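Local coordinates for protein histone-lysine N-methyltransferase, H3 lysine-9 specific SUVH6 (Arabidopsis thaliana, PDB 6A5K) that methylates histone H3 at its ninth residue, a lysine, with S-adenosylmethionine as methyl donor and probably reads non-CG DNA methylation through its SRA domain, at residues Arg451-Ser456 against Leu492-Asn497; Trp365-Leu370 against Gly447-Phe452; Asn460-Asn465 against Phe481-Ile486. The protein carries 1 engineered substitution. All coordinates share one frame; numbering follows the deposited sequence.

Contact 1 (Arg451-Ser456 against Leu492-Asn497). With SAM (S-adenosylmethionine), chain F.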
loop_
_atom_site.group_PDB
_atom_site.type_symbol
_atom_site.label_atom_id
_atom_site.label_comp_id
_atom_site.label_asym_id
_atom_site.label_seq_id
_atom_site.Cartn_x
_atom_site.Cartn_y
_atom_site.Cartn_z
ATOM N N ARG A 451 17.084 3.922 -5.771
ATOM C CA ARG A 451 18.096 4.631 -4.992
ATOM C C ARG A 451 17.494 5.827 -4.240
ATOM O O ARG A 451 18.102 6.348 -3.317
ATOM C CB ARG A 451 19.256 5.109 -5.892
ATOM C CG ARG A 451 18.919 6.345 -6.730
ATOM C CD ARG A 451 19.888 6.556 -7.903
ATOM N NE ARG A 451 21.256 6.864 -7.481
ATOM C CZ ARG A 451 21.652 8.049 -7.023
ATOM N NH1 ARG A 451 20.780 9.040 -6.891
ATOM N NH2 ARG A 451 22.915 8.240 -6.669
ATOM N N PHE A 452 16.302 6.265 -4.632
ATOM C CA PHE A 452 15.729 7.481 -4.050
ATOM C C PHE A 452 14.717 7.218 -2.937
ATOM O O PHE A 452 14.240 8.159 -2.302
ATOM C CB PHE A 452 15.072 8.331 -5.140
ATOM C CG PHE A 452 16.048 9.026 -6.039
ATOM C CD1 PHE A 452 16.166 8.662 -7.370
ATOM C CD2 PHE A 452 16.844 10.053 -5.554
ATOM C CE1 PHE A 452 17.065 9.308 -8.206
ATOM C CE2 PHE A 452 17.746 10.706 -6.384
ATOM C CZ PHE A 452 17.856 10.333 -7.710
ATOM N N ILE A 453 14.386 5.951 -2.691
ATOM C CA ILE A 453 13.406 5.620 -1.642
ATOM C C ILE A 453 14.009 5.844 -0.251
ATOM O O ILE A 453 15.054 5.275 0.089
ATOM C CB ILE A 453 12.907 4.162 -1.760
ATOM C CG1 ILE A 453 12.298 3.916 -3.143
ATOM C CG2 ILE A 453 11.880 3.847 -0.661
ATOM C CD1 ILE A 453 11.998 2.449 -3.422
ATOM N N ASN A 454 13.358 6.693 0.539
ATOM C CA ASN A 454 13.861 7.063 1.858
ATOM C C ASN A 454 13.529 6.041 2.941
ATOM O O ASN A 454 12.737 5.136 2.729
ATOM C CB ASN A 454 13.316 8.442 2.256
ATOM C CG ASN A 454 14.022 9.576 1.526
ATOM O OD1 ASN A 454 15.218 9.491 1.252
ATOM N ND2 ASN A 454 13.287 10.635 1.205
ATOM N N HIS A 455 14.147 6.194 4.103
ATOM C CA HIS A 455 13.849 5.336 5.242
ATOM C C HIS A 455 12.653 5.844 6.045
ATOM O O HIS A 455 12.467 7.056 6.200
ATOM C CB HIS A 455 15.055 5.234 6.179
ATOM C CG HIS A 455 14.697 4.744 7.550
ATOM N ND1 HIS A 455 14.595 3.402 7.852
ATOM C CD2 HIS A 455 14.372 5.412 8.685
ATOM C CE1 HIS A 455 14.247 3.262 9.120
ATOM N NE2 HIS A 455 14.102 4.465 9.649
ATOM N N SER A 456 11.866 4.917 6.579
ATOM C CA SER A 456 10.891 5.270 7.606
ATOM C C SER A 456 10.839 4.219 8.715
ATOM O O SER A 456 11.010 3.017 8.466
ATOM C CB SER A 456 9.499 5.444 7.002
ATOM O OG SER A 456 8.556 5.773 8.015
ATOM N N LEU A 492 6.777 6.836 -0.515
ATOM C CA LEU A 492 7.126 5.428 -0.347
ATOM C C LEU A 492 8.440 5.296 0.426
ATOM O O LEU A 492 9.419 5.964 0.100
ATOM C CB LEU A 492 7.250 4.745 -1.708
ATOM C CG LEU A 492 6.101 4.963 -2.691
ATOM C CD1 LEU A 492 6.397 4.252 -4.009
ATOM C CD2 LEU A 492 4.814 4.442 -2.083
ATOM N N CYS A 493 8.449 4.434 1.441
ATOM C CA CYS A 493 9.615 4.220 2.299
ATOM C C CYS A 493 9.696 2.776 2.766
ATOM O O CYS A 493 8.678 2.099 2.867
ATOM C CB CYS A 493 9.573 5.122 3.533
ATOM S SG CYS A 493 9.505 6.903 3.196
ATOM N N TYR A 494 10.909 2.328 3.083
ATOM C CA TYR A 494 11.117 1.042 3.742
ATOM C C TYR A 494 12.123 1.221 4.871
ATOM O O TYR A 494 12.720 2.291 5.030
ATOM C CB TYR A 494 11.604 -0.033 2.757
ATOM C CG TYR A 494 12.966 0.259 2.176
ATOM C CD1 TYR A 494 13.103 1.113 1.091
ATOM C CD2 TYR A 494 14.116 -0.313 2.713
ATOM C CE1 TYR A 494 14.336 1.399 0.554
ATOM C CE2 TYR A 494 15.374 -0.027 2.173
ATOM C CZ TYR A 494 15.468 0.829 1.092
ATOM O OH TYR A 494 16.690 1.133 0.532
ATOM N N ASP A 495 12.314 0.164 5.648
ATOM C CA ASP A 495 13.230 0.181 6.786
ATOM C C ASP A 495 14.682 -0.071 6.341
ATOM O O ASP A 495 15.030 -1.179 5.937
ATOM C CB ASP A 495 12.785 -0.872 7.808
ATOM C CG ASP A 495 13.722 -0.980 8.996
ATOM O OD1 ASP A 495 14.420 0.003 9.318
ATOM O OD2 ASP A 495 13.761 -2.071 9.604
ATOM N N TYR A 496 15.522 0.958 6.430
ATOM C CA TYR A 496 16.936 0.854 6.027
ATOM C C TYR A 496 17.710 -0.160 6.860
ATOM O O TYR A 496 18.719 -0.714 6.406
ATOM C CB TYR A 496 17.642 2.206 6.137
ATOM C CG TYR A 496 17.478 3.120 4.948
ATOM C CD1 TYR A 496 16.485 2.902 3.997
ATOM C CD2 TYR A 496 18.325 4.211 4.780
ATOM C CE1 TYR A 496 16.339 3.758 2.904
ATOM C CE2 TYR A 496 18.191 5.067 3.697
ATOM C CZ TYR A 496 17.200 4.841 2.765
ATOM O OH TYR A 496 17.085 5.705 1.698
ATOM N N ASN A 497 17.260 -0.353 8.096
ATOM C CA ASN A 497 17.768 -1.425 8.951
ATOM C C ASN A 497 19.242 -1.271 9.343
ATOM O O ASN A 497 19.904 -2.255 9.670
ATOM C CB ASN A 497 17.543 -2.781 8.251
ATOM C CG ASN A 497 17.577 -3.958 9.212
ATOM O OD1 ASN A 497 17.093 -3.868 10.340
ATOM N ND2 ASN A 497 18.165 -5.070 8.766
HETATM N N SAM F . 17.038 11.338 -0.013
HETATM C CA SAM F . 18.011 10.729 -0.938
HETATM C C SAM F . 18.421 11.653 -2.087
HETATM O O SAM F . 19.127 11.230 -3.013
HETATM O OXT SAM F . 18.051 12.830 -2.119
HETATM C CB SAM F . 17.467 9.416 -1.500
HETATM C CG SAM F . 17.613 8.281 -0.495
HETATM S SD SAM F . 19.377 7.938 -0.293
HETATM C CE SAM F . 19.357 6.196 -0.697
HETATM C "C5'" SAM F . 19.625 7.784 1.483
HETATM C "C4'" SAM F . 19.871 9.141 2.111
HETATM O "O4'" SAM F . 18.647 9.858 2.202
HETATM C "C3'" SAM F . 20.401 9.003 3.525
HETATM O "O3'" SAM F . 21.808 8.939 3.538
HETATM C "C2'" SAM F . 19.892 10.273 4.157
HETATM O "O2'" SAM F . 20.749 11.324 3.772
HETATM C "C1'" SAM F . 18.570 10.498 3.458
HETATM N N9 SAM F . 17.477 9.891 4.246
HETATM C C8 SAM F . 16.670 8.845 3.885
HETATM N N7 SAM F . 15.797 8.596 4.897
HETATM C C5 SAM F . 16.052 9.462 5.907
HETATM C C6 SAM F . 15.479 9.655 7.159
HETATM N N6 SAM F . 14.464 8.895 7.577
HETATM N N1 SAM F . 15.981 10.634 7.988
HETATM C C2 SAM F . 17.028 11.433 7.572
HETATM N N3 SAM F . 17.589 11.245 6.323
HETATM C C4 SAM F . 17.106 10.284 5.503
HETATM O O HOH W 1 16.616 3.487 -1.241
HETATM O O HOH W 2 10.931 8.081 -0.568
#
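Ile-453 to Ser-456 meet Leu-492 to Tyr-496 in a buried, largely polar contact, a short, weakly bonded parallel pairing of 454-455 with 491-494 in the SET domain. The backbones are joined by Ser-456 N to Tyr-494 O (3.2 Å) and by a weak bond from Tyr-494 N to Asn-454 O. Tyr-496 does more. Its OH donates to Ile-453 O at 2.6 Å, reaching that oxygen at the ring edge, and a water that accepts from Tyr-494 OH donates a second hydrogen bond to the same carbonyl. His-455 CB lies over the centre of the Tyr-496 ring, 3.5 Å from the centroid. With CG turned opposite the backbone N (chi1 162°), the imidazole is carried past that ring, presenting an edge to its face, and ND1 takes a nearly straight bond from Tyr-496 N (3.0 Å, 168°) in the imidazole plane. That bond helps fix the ring's rotation. This is the SET-domain pseudoknot, in which the Asn-His-Ser segment meets the Asp-Tyr segment and both line the cofactor pocket. Asn-454 OD1 accepts from the SAM amino N at 2.9 Å while its ND2 is held by Glu-491; His-455 N and O bind adenine N7 and N6. On the apolar side, Ile-453 CG2 touches the edge of the Tyr-494 ring at CD1, 3.5 Å away.

Contact 2 (Trp365-Leu370 against Gly447-Phe452). With SAM (S-adenosylmethionine), chain F.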
loop_
_atom_site.group_PDB
_atom_site.type_symbol
_atom_site.label_atom_id
_atom_site.label_comp_id
_atom_site.label_asym_id
_atom_site.label_seq_id
_atom_site.Cartn_x
_atom_site.Cartn_y
_atom_site.Cartn_z
ATOM N N TRP A 365 15.593 14.085 -1.822
ATOM C CA TRP A 365 14.650 13.522 -2.776
ATOM C C TRP A 365 14.080 12.201 -2.266
ATOM O O TRP A 365 14.788 11.416 -1.634
ATOM C CB TRP A 365 15.322 13.321 -4.137
ATOM C CG TRP A 365 15.752 14.612 -4.773
ATOM C CD1 TRP A 365 16.921 15.279 -4.564
ATOM C CD2 TRP A 365 15.000 15.396 -5.707
ATOM N NE1 TRP A 365 16.947 16.434 -5.317
ATOM C CE2 TRP A 365 15.781 16.526 -6.026
ATOM C CE3 TRP A 365 13.744 15.250 -6.301
ATOM C CZ2 TRP A 365 15.345 17.504 -6.920
ATOM C CZ3 TRP A 365 13.314 16.224 -7.191
ATOM C CH2 TRP A 365 14.113 17.336 -7.490
ATOM N N GLY A 366 12.797 11.977 -2.538
ATOM C CA GLY A 366 12.128 10.724 -2.230
ATOM C C GLY A 366 11.291 10.239 -3.404
ATOM O O GLY A 366 11.320 10.837 -4.484
ATOM N N VAL A 367 10.529 9.168 -3.185
ATOM C CA VAL A 367 9.746 8.536 -4.248
ATOM C C VAL A 367 8.270 8.479 -3.882
ATOM O O VAL A 367 7.928 8.155 -2.749
ATOM C CB VAL A 367 10.241 7.089 -4.541
ATOM C CG1 VAL A 367 9.377 6.430 -5.612
ATOM C CG2 VAL A 367 11.710 7.085 -4.965
ATOM N N ARG A 368 7.398 8.814 -4.830
ATOM C CA ARG A 368 5.965 8.599 -4.633
ATOM C C ARG A 368 5.318 8.112 -5.925
ATOM O O ARG A 368 5.953 8.093 -6.986
ATOM C CB ARG A 368 5.271 9.881 -4.139
ATOM C CG ARG A 368 5.320 11.038 -5.148
ATOM C CD ARG A 368 4.813 12.348 -4.527
ATOM N NE ARG A 368 5.001 13.485 -5.432
ATOM C CZ ARG A 368 5.008 14.751 -5.034
ATOM N NH1 ARG A 368 4.840 15.043 -3.748
ATOM N NH2 ARG A 368 5.186 15.725 -5.919
ATOM N N CYS A 369 4.051 7.722 -5.829
ATOM C CA CYS A 369 3.301 7.218 -6.977
ATOM C C CYS A 369 2.120 8.131 -7.298
ATOM O O CYS A 369 1.473 8.651 -6.390
ATOM C CB CYS A 369 2.815 5.795 -6.703
ATOM S SG CYS A 369 1.936 5.023 -8.075
ATOM N N LEU A 370 1.843 8.331 -8.585
ATOM C CA LEU A 370 0.760 9.226 -8.996
ATOM C C LEU A 370 -0.622 8.633 -8.735
ATOM O O LEU A 370 -1.614 9.353 -8.732
ATOM C CB LEU A 370 0.889 9.592 -10.476
ATOM C CG LEU A 370 2.022 10.545 -10.864
ATOM C CD1 LEU A 370 1.971 10.861 -12.355
ATOM C CD2 LEU A 370 1.947 11.823 -10.046
ATOM N N GLY A 447 22.297 3.418 -11.099
ATOM C CA GLY A 447 21.162 2.823 -10.415
ATOM C C GLY A 447 19.838 3.253 -11.005
ATOM O O GLY A 447 19.801 4.066 -11.938
ATOM N N ASN A 448 18.748 2.699 -10.476
ATOM C CA ASN A 448 17.412 3.094 -10.905
ATOM C C ASN A 448 16.708 3.911 -9.822
ATOM O O ASN A 448 17.342 4.374 -8.874
ATOM C CB ASN A 448 16.570 1.869 -11.282
ATOM C CG ASN A 448 16.114 1.065 -10.076
ATOM O OD1 ASN A 448 16.710 1.127 -8.998
ATOM N ND2 ASN A 448 15.045 0.297 -10.258
ATOM N N VAL A 449 15.399 4.073 -9.967
ATOM C CA VAL A 449 14.611 4.921 -9.072
ATOM C C VAL A 449 14.684 4.445 -7.610
ATOM O O VAL A 449 14.502 5.233 -6.670
ATOM C CB VAL A 449 13.136 4.984 -9.537
ATOM C CG1 VAL A 449 12.460 3.610 -9.402
ATOM C CG2 VAL A 449 12.359 6.057 -8.765
ATOM N N GLY A 450 14.976 3.163 -7.419
ATOM C CA GLY A 450 15.066 2.592 -6.087
ATOM C C GLY A 450 16.051 3.311 -5.182
ATOM O O GLY A 450 15.866 3.331 -3.962
ATOM N N ARG A 451 17.084 3.922 -5.771
ATOM C CA ARG A 451 18.096 4.631 -4.992
ATOM C C ARG A 451 17.494 5.827 -4.240
ATOM O O ARG A 451 18.102 6.348 -3.317
ATOM C CB ARG A 451 19.256 5.109 -5.892
ATOM C CG ARG A 451 18.919 6.345 -6.730
ATOM C CD ARG A 451 19.888 6.556 -7.903
ATOM N NE ARG A 451 21.256 6.864 -7.481
ATOM C CZ ARG A 451 21.652 8.049 -7.023
ATOM N NH1 ARG A 451 20.780 9.040 -6.891
ATOM N NH2 ARG A 451 22.915 8.240 -6.669
ATOM N N PHE A 452 16.302 6.265 -4.632
ATOM C CA PHE A 452 15.729 7.481 -4.050
ATOM C C PHE A 452 14.717 7.218 -2.937
ATOM O O PHE A 452 14.240 8.159 -2.302
ATOM C CB PHE A 452 15.072 8.331 -5.140
ATOM C CG PHE A 452 16.048 9.026 -6.039
ATOM C CD1 PHE A 452 16.166 8.662 -7.370
ATOM C CD2 PHE A 452 16.844 10.053 -5.554
ATOM C CE1 PHE A 452 17.065 9.308 -8.206
ATOM C CE2 PHE A 452 17.746 10.706 -6.384
ATOM C CZ PHE A 452 17.856 10.333 -7.710
HETATM N N SAM F . 17.038 11.338 -0.013
HETATM C CA SAM F . 18.011 10.729 -0.938
HETATM C C SAM F . 18.421 11.653 -2.087
HETATM O O SAM F . 19.127 11.230 -3.013
HETATM O OXT SAM F . 18.051 12.830 -2.119
HETATM C CB SAM F . 17.467 9.416 -1.500
HETATM C CG SAM F . 17.613 8.281 -0.495
HETATM S SD SAM F . 19.377 7.938 -0.293
HETATM C CE SAM F . 19.357 6.196 -0.697
HETATM C "C5'" SAM F . 19.625 7.784 1.483
HETATM C "C4'" SAM F . 19.871 9.141 2.111
HETATM O "O4'" SAM F . 18.647 9.858 2.202
HETATM C "C3'" SAM F . 20.401 9.003 3.525
HETATM O "O3'" SAM F . 21.808 8.939 3.538
HETATM C "C2'" SAM F . 19.892 10.273 4.157
HETATM O "O2'" SAM F . 20.749 11.324 3.772
HETATM C "C1'" SAM F . 18.570 10.498 3.458
HETATM N N9 SAM F . 17.477 9.891 4.246
HETATM C C8 SAM F . 16.670 8.845 3.885
HETATM N N7 SAM F . 15.797 8.596 4.897
HETATM C C5 SAM F . 16.052 9.462 5.907
HETATM C C6 SAM F . 15.479 9.655 7.159
HETATM N N6 SAM F . 14.464 8.895 7.577
HETATM N N1 SAM F . 15.981 10.634 7.988
HETATM C C2 SAM F . 17.028 11.433 7.572
HETATM N N3 SAM F . 17.589 11.245 6.323
HETATM C C4 SAM F . 17.106 10.284 5.503
#
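The methionine end of the S-adenosylmethionine pocket is built where Trp-365, Gly-366 and Val-367, at the start of a SET-domain strand, pack against the 3-10 turn 449-452. Trp-365 uses its backbone on the cofactor: N donates to the carboxylate OXT at 2.8 Å, and O accepts from the SAM amino N at the same distance, so one residue grips both polar groups, Asn-454 adding a second bond to the amino N. Its indole leads away from the turn, with OXT near the ring plane at an edge, and CB is the atom that touches Phe-452, at CD2 (3.9 Å). SAM O also comes near the same CD2, 3.6 Å away, obliquely to the ring. Val-367 sends CG2 into the turn: chi1 of 178° sets this branch opposite the carbonyl carbon, beside the backbone N, which puts it 3.6 Å from Phe-452 CB and 4.0 Å from Val-449 CG2. Between these side-chain contacts the backbones approach directly, Gly-366 CA giving a fairly straight C-H...O contact to Phe-452 O (3.3 Å). The turn also brings Arg-451 O to 2.9 Å from the SAM methyl carbon CE, consistent with the carbonyl-methyl contacts of SET enzymes. Strand 365-369 runs between strands 355-359 and 491-494; Phe-452 also reaches Ile-357 on the former, and its ring meets that of Phe-270.

Contact 3 (Asn460-Asn465 against Phe481-Ile486)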
loop_
_atom_site.group_PDB
_atom_site.type_symbol
_atom_site.label_atom_id
_atom_site.label_comp_id
_atom_site.label_asym_id
_atom_site.label_seq_id
_atom_site.Cartn_x
_atom_site.Cartn_y
_atom_site.Cartn_z
ATOM N N ASN A 460 5.842 1.961 4.467
ATOM C CA ASN A 460 4.730 1.357 3.728
ATOM C C ASN A 460 5.222 0.342 2.693
ATOM O O ASN A 460 4.417 -0.298 2.008
ATOM C CB ASN A 460 3.849 2.432 3.060
ATOM C CG ASN A 460 4.653 3.466 2.279
ATOM O OD1 ASN A 460 5.802 3.233 1.927
ATOM N ND2 ASN A 460 4.027 4.612 1.981
ATOM N N LEU A 461 6.543 0.188 2.592
ATOM C CA LEU A 461 7.139 -0.826 1.718
ATOM C C LEU A 461 8.031 -1.772 2.505
ATOM O O LEU A 461 8.513 -1.432 3.578
ATOM C CB LEU A 461 7.983 -0.195 0.600
ATOM C CG LEU A 461 7.423 0.843 -0.376
ATOM C CD1 LEU A 461 8.438 1.103 -1.502
ATOM C CD2 LEU A 461 6.075 0.430 -0.945
ATOM N N TYR A 462 8.264 -2.961 1.959
ATOM C CA TYR A 462 9.339 -3.798 2.470
ATOM C C TYR A 462 10.113 -4.421 1.323
ATOM O O TYR A 462 9.596 -4.552 0.200
ATOM C CB TYR A 462 8.816 -4.902 3.402
ATOM C CG TYR A 462 7.805 -5.840 2.784
ATOM C CD1 TYR A 462 6.448 -5.572 2.869
ATOM C CD2 TYR A 462 8.207 -7.011 2.128
ATOM C CE1 TYR A 462 5.508 -6.426 2.319
ATOM C CE2 TYR A 462 7.266 -7.872 1.570
ATOM C CZ TYR A 462 5.917 -7.571 1.671
ATOM O OH TYR A 462 4.954 -8.414 1.140
ATOM N N ALA A 463 11.346 -4.816 1.629
ATOM C CA ALA A 463 12.219 -5.490 0.671
ATOM C C ALA A 463 11.972 -6.993 0.695
ATOM O O ALA A 463 11.784 -7.594 1.754
ATOM C CB ALA A 463 13.689 -5.183 0.969
ATOM N N GLN A 464 11.972 -7.587 -0.490
ATOM C CA GLN A 464 11.674 -8.994 -0.675
ATOM C C GLN A 464 12.684 -9.586 -1.645
ATOM O O GLN A 464 12.813 -9.119 -2.783
ATOM C CB GLN A 464 10.254 -9.179 -1.210
ATOM C CG GLN A 464 9.883 -10.617 -1.546
ATOM C CD GLN A 464 9.957 -11.519 -0.325
ATOM O OE1 GLN A 464 9.258 -11.298 0.668
ATOM N NE2 GLN A 464 10.819 -12.536 -0.386
ATOM N N ASN A 465 13.402 -10.609 -1.195
ATOM C CA ASN A 465 14.359 -11.299 -2.056
ATOM C C ASN A 465 13.632 -12.173 -3.070
ATOM O O ASN A 465 12.749 -12.948 -2.699
ATOM C CB ASN A 465 15.320 -12.151 -1.223
ATOM C CG ASN A 465 16.312 -11.313 -0.435
ATOM O OD1 ASN A 465 16.508 -10.134 -0.717
ATOM N ND2 ASN A 465 16.952 -11.926 0.552
ATOM N N PHE A 481 7.814 -4.296 -2.140
ATOM C CA PHE A 481 6.372 -4.535 -2.148
ATOM C C PHE A 481 5.655 -3.607 -1.159
ATOM O O PHE A 481 6.191 -3.292 -0.098
ATOM C CB PHE A 481 6.054 -5.988 -1.768
ATOM C CG PHE A 481 6.359 -6.989 -2.847
ATOM C CD1 PHE A 481 7.640 -7.517 -2.979
ATOM C CD2 PHE A 481 5.363 -7.418 -3.710
ATOM C CE1 PHE A 481 7.924 -8.443 -3.968
ATOM C CE2 PHE A 481 5.645 -8.351 -4.704
ATOM C CZ PHE A 481 6.914 -8.863 -4.828
ATOM N N ALA A 482 4.435 -3.199 -1.496
ATOM C CA ALA A 482 3.602 -2.424 -0.568
ATOM C C ALA A 482 3.048 -3.289 0.568
ATOM O O ALA A 482 2.567 -4.399 0.332
ATOM C CB ALA A 482 2.453 -1.754 -1.325
ATOM N N GLN A 483 3.100 -2.784 1.801
ATOM C CA GLN A 483 2.454 -3.476 2.918
ATOM C C GLN A 483 1.265 -2.690 3.492
ATOM O O GLN A 483 0.766 -3.000 4.573
ATOM C CB GLN A 483 3.472 -3.803 4.026
ATOM C CG GLN A 483 4.187 -2.615 4.674
ATOM C CD GLN A 483 5.020 -3.049 5.878
ATOM O OE1 GLN A 483 5.259 -4.242 6.082
ATOM N NE2 GLN A 483 5.448 -2.087 6.686
ATOM N N ASP A 484 0.815 -1.681 2.746
ATOM C CA ASP A 484 -0.455 -0.998 2.987
ATOM C C ASP A 484 -1.168 -0.816 1.656
ATOM O O ASP A 484 -0.555 -0.945 0.602
ATOM C CB ASP A 484 -0.267 0.391 3.608
ATOM C CG ASP A 484 0.557 0.374 4.873
ATOM O OD1 ASP A 484 1.494 1.198 4.965
ATOM O OD2 ASP A 484 0.249 -0.423 5.784
ATOM N N ASN A 485 -2.456 -0.498 1.714
ATOM C CA ASN A 485 -3.096 0.189 0.601
ATOM C C ASN A 485 -2.654 1.646 0.662
ATOM O O ASN A 485 -3.088 2.390 1.534
ATOM C CB ASN A 485 -4.618 0.071 0.675
ATOM C CG ASN A 485 -5.104 -1.340 0.410
ATOM O OD1 ASN A 485 -4.805 -1.929 -0.631
ATOM N ND2 ASN A 485 -5.858 -1.892 1.356
ATOM N N ILE A 486 -1.775 2.047 -0.248
ATOM C CA ILE A 486 -1.144 3.361 -0.152
ATOM C C ILE A 486 -1.937 4.424 -0.915
ATOM O O ILE A 486 -2.287 4.219 -2.070
ATOM C CB ILE A 486 0.303 3.317 -0.687
ATOM C CG1 ILE A 486 1.083 2.174 -0.022
ATOM C CG2 ILE A 486 0.998 4.649 -0.449
ATOM C CD1 ILE A 486 2.520 1.999 -0.575
HETATM O O HOH W 3 2.325 -7.190 1.315
#
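Tyr-462 and Phe-481 form an antiparallel hydrogen-bonded pair in the beta hairpin of strands 461-467 and 477-482, within the SET domain. Their backbones exchange two bonds, Tyr-462 N to Phe-481 O at 2.9 Å and Phe-481 N to Tyr-462 O at 3.0 Å. The tyrosine side chain then leans back over the partner strand. From CB, chi1 of 58° sets CG between the backbone N and the carbonyl carbon, which tips the ring toward Phe-481 so that Phe-481 O lies over one face of the tyrosine ring. CD1 and CE1 form the edge turned to Gln-483, both 3.7 Å from its CB; the far end of that glutamine is held by Pro-459 O through NE2. Farther out, CZ packs on Phe-481 CB at 3.8 Å, a CH-pi contact offset toward the rim of the ring. The Phe-481 ring, on the same face of the sheet, meets Gln-464 CB at its CD1, the glutamine amide being bonded away from it to Asn-465 O and Lys-326 O. At the hairpin's open end, Gln-483 N gives a nearly straight bond to Asn-460 O (2.8 Å). Beside it Asn-460 CB and CG rest on Ile-486 CD1, Leu-461 CD2 touches the same methyl, and the Asn-460 amide turns to Cys-493 N and Glu-491 O. The tip of Tyr-462 ends on water: OH lies 2.9 Å from a molecule that in turn donates to Ala-482 O.

All three contacts lie in the SET domain. Along the chain contact 2 closes first, overlapping contact 1 at Arg-451 and Phe-452, while contact 3 is nested in the loop that contact 1 closes. The centres of contacts 1 and 2 are about 10 Å apart; both touch SAM and share one mixed sheet, where strand 491-494 bonds to strand 365-369 through Leu-492 N and Val-367 O. Contact 3 belongs to a second sheet; its centre lies about 11 Å from that of contact 1 and about 14 Å from that of contact 2. Leu-461 N bonds to Cys-493 O, so the hairpin backs the strand that carries the cofactor-binding segment without itself reaching SAM.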